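Local coordinates for putative methyl-accepting chemotaxis protein (PDB 6DB1), which probably senses chemical stimuli outside the cell, as the N-terminal ligand-binding domain of a putative chemotaxis receptor, at residues Q30-A41 / F53-M63. Residues are numbered along the deposited sequence; the frame is centred on the assembly and turned at random.
Sequences QYFRFVTRLSRA and FAPARQSLENM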
# COMPACT_ATOMS: atom_id res chain seq x y z
N GLN A 30 5.09 -3.62 1.66
CA GLN A 30 6.41 -4.27 1.81
C GLN A 30 7.35 -3.92 0.66
O GLN A 30 8.59 -3.88 0.83
CB GLN A 30 6.26 -5.79 1.93
CG GLN A 30 5.51 -6.23 3.18
CD GLN A 30 6.25 -5.87 4.44
OE1 GLN A 30 7.47 -5.90 4.50
NE2 GLN A 30 5.49 -5.57 5.47
N TYR A 31 6.78 -3.70 -0.52
CA TYR A 31 7.59 -3.27 -1.62
C TYR A 31 8.07 -1.83 -1.37
O TYR A 31 9.27 -1.55 -1.49
CB TYR A 31 6.82 -3.40 -2.93
CG TYR A 31 7.47 -2.63 -4.05
CD1 TYR A 31 8.68 -3.05 -4.60
CD2 TYR A 31 6.90 -1.46 -4.54
CE1 TYR A 31 9.29 -2.33 -5.60
CE2 TYR A 31 7.50 -0.74 -5.55
CZ TYR A 31 8.70 -1.17 -6.08
OH TYR A 31 9.30 -0.47 -7.09
N PHE A 32 7.16 -0.91 -1.01
CA PHE A 32 7.59 0.47 -0.78
C PHE A 32 8.63 0.48 0.33
O PHE A 32 9.62 1.21 0.23
CB PHE A 32 6.45 1.44 -0.48
CG PHE A 32 5.48 1.66 -1.62
CD1 PHE A 32 5.93 1.69 -2.93
CD2 PHE A 32 4.16 1.98 -1.37
CE1 PHE A 32 5.05 1.92 -3.98
CE2 PHE A 32 3.28 2.21 -2.42
CZ PHE A 32 3.72 2.18 -3.72
N ARG A 33 8.42 -0.32 1.36
CA ARG A 33 9.38 -0.36 2.43
C ARG A 33 10.74 -0.76 1.87
O ARG A 33 11.72 -0.07 2.08
CB ARG A 33 8.96 -1.31 3.55
CG ARG A 33 7.88 -0.74 4.47
CD ARG A 33 7.51 -1.73 5.56
NE ARG A 33 6.61 -1.14 6.53
CZ ARG A 33 6.13 -1.78 7.58
NH1 ARG A 33 6.44 -3.05 7.77
NH2 ARG A 33 5.35 -1.14 8.44
N PHE A 34 10.77 -1.87 1.14
CA PHE A 34 11.99 -2.39 0.57
C PHE A 34 12.82 -1.30 -0.10
O PHE A 34 14.02 -1.26 0.09
CB PHE A 34 11.68 -3.47 -0.47
CG PHE A 34 12.88 -3.82 -1.31
CD1 PHE A 34 13.86 -4.68 -0.83
CD2 PHE A 34 13.04 -3.27 -2.57
CE1 PHE A 34 14.97 -4.98 -1.59
CE2 PHE A 34 14.15 -3.58 -3.34
CZ PHE A 34 15.12 -4.43 -2.84
N VAL A 35 12.18 -0.44 -0.88
CA VAL A 35 12.87 0.60 -1.62
C VAL A 35 13.52 1.59 -0.66
O VAL A 35 14.60 2.07 -0.93
CB VAL A 35 11.92 1.32 -2.59
CG1 VAL A 35 12.59 2.54 -3.22
CG2 VAL A 35 11.40 0.39 -3.67
N THR A 36 12.85 1.90 0.45
CA THR A 36 13.39 2.85 1.41
C THR A 36 14.47 2.19 2.28
O THR A 36 15.54 2.77 2.49
CB THR A 36 12.29 3.45 2.30
OG1 THR A 36 11.77 2.42 3.14
CG2 THR A 36 11.16 4.08 1.51
N ARG A 37 14.16 0.98 2.75
CA ARG A 37 15.06 0.20 3.58
C ARG A 37 16.45 0.13 2.91
O ARG A 37 17.47 0.54 3.49
CB ARG A 37 14.51 -1.22 3.74
CG ARG A 37 13.02 -1.29 4.06
CD ARG A 37 12.60 -1.39 5.52
NE ARG A 37 12.75 -2.74 6.05
CZ ARG A 37 12.21 -3.17 7.18
NH1 ARG A 37 12.44 -4.41 7.60
NH2 ARG A 37 11.45 -2.37 7.90
N LEU A 38 16.43 -0.33 1.66
CA LEU A 38 17.65 -0.56 0.86
C LEU A 38 18.42 0.75 0.60
O LEU A 38 19.66 0.75 0.57
CB LEU A 38 17.27 -1.21 -0.48
CG LEU A 38 18.44 -1.56 -1.39
CD1 LEU A 38 19.48 -2.38 -0.63
CD2 LEU A 38 17.98 -2.30 -2.64
N SER A 39 17.68 1.83 0.38
CA SER A 39 18.29 3.12 0.11
C SER A 39 19.09 3.60 1.34
O SER A 39 20.23 4.06 1.19
CB SER A 39 17.24 4.12 -0.30
OG SER A 39 17.80 5.41 -0.48
N ARG A 40 18.52 3.47 2.54
CA ARG A 40 19.23 3.91 3.75
C ARG A 40 20.49 3.06 3.96
O ARG A 40 21.55 3.59 4.36
CB ARG A 40 18.33 3.84 4.99
CG ARG A 40 17.09 4.72 4.90
CD ARG A 40 16.41 4.88 6.25
NE ARG A 40 16.25 3.60 6.93
CZ ARG A 40 15.25 2.75 6.74
NH1 ARG A 40 14.30 3.04 5.87
NH2 ARG A 40 15.19 1.63 7.43
N ALA A 41 20.40 1.76 3.68
CA ALA A 41 21.57 0.88 3.82
C ALA A 41 22.68 1.32 2.84
O ALA A 41 23.87 1.27 3.18
CB ALA A 41 21.18 -0.56 3.61
N PHE A 53 22.05 -5.06 5.85
CA PHE A 53 21.08 -5.44 4.83
C PHE A 53 19.94 -6.28 5.42
O PHE A 53 18.95 -6.52 4.73
CB PHE A 53 21.74 -6.25 3.71
CG PHE A 53 22.73 -5.45 2.90
CD1 PHE A 53 22.29 -4.40 2.11
CD2 PHE A 53 24.08 -5.76 2.91
CE1 PHE A 53 23.19 -3.66 1.36
CE2 PHE A 53 24.97 -5.03 2.14
CZ PHE A 53 24.53 -3.98 1.37
N ALA A 54 20.07 -6.69 6.69
CA ALA A 54 19.07 -7.55 7.36
C ALA A 54 17.62 -7.05 7.13
O ALA A 54 16.75 -7.88 6.81
CB ALA A 54 19.38 -7.66 8.83
N PRO A 55 17.36 -5.73 7.30
CA PRO A 55 16.01 -5.15 7.15
C PRO A 55 15.47 -5.16 5.71
O PRO A 55 14.27 -5.41 5.49
CB PRO A 55 16.10 -3.69 7.62
CG PRO A 55 17.57 -3.39 7.71
CD PRO A 55 18.26 -4.73 7.89
N ALA A 56 16.32 -4.85 4.74
CA ALA A 56 15.86 -4.88 3.35
C ALA A 56 15.50 -6.33 2.99
O ALA A 56 14.44 -6.58 2.41
CB ALA A 56 16.91 -4.31 2.43
N ARG A 57 16.38 -7.26 3.36
CA ARG A 57 16.15 -8.68 3.12
C ARG A 57 14.81 -9.09 3.74
O ARG A 57 14.11 -9.94 3.19
CB ARG A 57 17.26 -9.55 3.72
CG ARG A 57 18.60 -9.50 3.01
CD ARG A 57 19.71 -10.16 3.82
NE ARG A 57 21.01 -10.12 3.15
CZ ARG A 57 22.17 -10.46 3.71
NH1 ARG A 57 23.29 -10.36 3.01
NH2 ARG A 57 22.22 -10.86 4.96
N GLN A 58 14.48 -8.51 4.90
CA GLN A 58 13.23 -8.83 5.58
C GLN A 58 12.04 -8.41 4.72
O GLN A 58 11.06 -9.14 4.62
CB GLN A 58 13.17 -8.14 6.95
CG GLN A 58 11.80 -8.20 7.61
CD GLN A 58 11.80 -7.62 9.00
OE1 GLN A 58 11.00 -6.74 9.32
NE2 GLN A 58 12.72 -8.08 9.83
N SER A 59 12.13 -7.23 4.13
CA SER A 59 11.07 -6.71 3.31
C SER A 59 10.92 -7.55 2.03
O SER A 59 9.82 -7.94 1.67
CB SER A 59 11.29 -5.24 3.02
OG SER A 59 11.25 -4.48 4.23
N LEU A 60 12.04 -7.85 1.36
CA LEU A 60 12.03 -8.67 0.16
C LEU A 60 11.37 -10.01 0.49
O LEU A 60 10.46 -10.45 -0.21
CB LEU A 60 13.46 -8.86 -0.34
CG LEU A 60 13.64 -9.70 -1.60
CD1 LEU A 60 14.92 -9.33 -2.32
CD2 LEU A 60 13.63 -11.20 -1.30
N GLU A 61 11.78 -10.60 1.60
CA GLU A 61 11.22 -11.87 2.03
C GLU A 61 9.72 -11.71 2.34
O GLU A 61 8.94 -12.62 2.03
CB GLU A 61 12.00 -12.44 3.22
CG GLU A 61 12.52 -13.83 2.95
CD GLU A 61 11.44 -14.83 2.61
OE1 GLU A 61 11.74 -15.80 1.89
OE2 GLU A 61 10.29 -14.64 3.08
N ASN A 62 9.31 -10.58 2.92
CA ASN A 62 7.88 -10.36 3.23
C ASN A 62 7.07 -10.20 1.92
O ASN A 62 5.92 -10.64 1.84
CB ASN A 62 7.66 -9.17 4.16
CG ASN A 62 8.06 -9.43 5.60
OD1 ASN A 62 8.21 -10.57 6.03
ND2 ASN A 62 8.17 -8.36 6.38
N MSE A 63 7.68 -9.57 0.92
CA MSE A 63 7.05 -9.36 -0.38
C MSE A 63 6.83 -10.69 -1.08
O MSE A 63 5.80 -10.92 -1.71
CB MSE A 63 7.97 -8.44 -1.17
CG MSE A 63 7.31 -7.72 -2.35
SE MSE A 63 8.58 -6.45 -3.17
CE MSE A 63 7.84 -6.52 -4.99
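S59 packs against F34 where helices 13-46 and 54-73 face each other, their segment axes 8.4 Å apart and antiparallel at 163°. Small residues allow this approach: CB of S59 lies 3.8 Å from CA of F34, in a hole also bordered by Q30, R33 and R37, while A56 brings its methyl against the CB atoms of R37 and L38. Towards the bundle interior the packing is apolar. F34 sets its ring edge near A56 O, with CD1 4.2 Å from CB of L60, and F34, L38 and A56 all touch M102 of helix 80-105. The long, flexible chain of M63, deposited as selenomethionine, reaches Y31 in the conformer described: SE lies at the ring edge, 5.0 Å from the centroid, a Met-aromatic contact, and also touches Y31 CB; the Y31 hydroxyl bonds to S125. The other flank is polar and more open. In the conformer described, bends at chi2 and chi3 (-94° and -79°) fold R37 back over S59, so that NE and NH1 both donate side-on to P55 O, at 3.1 and 3.0 Å from it. That oxygen also accepts the helical N-H of S59. Farther out NH1 makes a weak bond to OE1 of exposed Q58, and ND2 of N62 donates to Q30 OE1, 3.2 Å away, from above its carbonyl plane. An apolar inner seam with a polar outer margin characterises antiparallel four-helix bundles, here consistent with a chemoreceptor sensor domain.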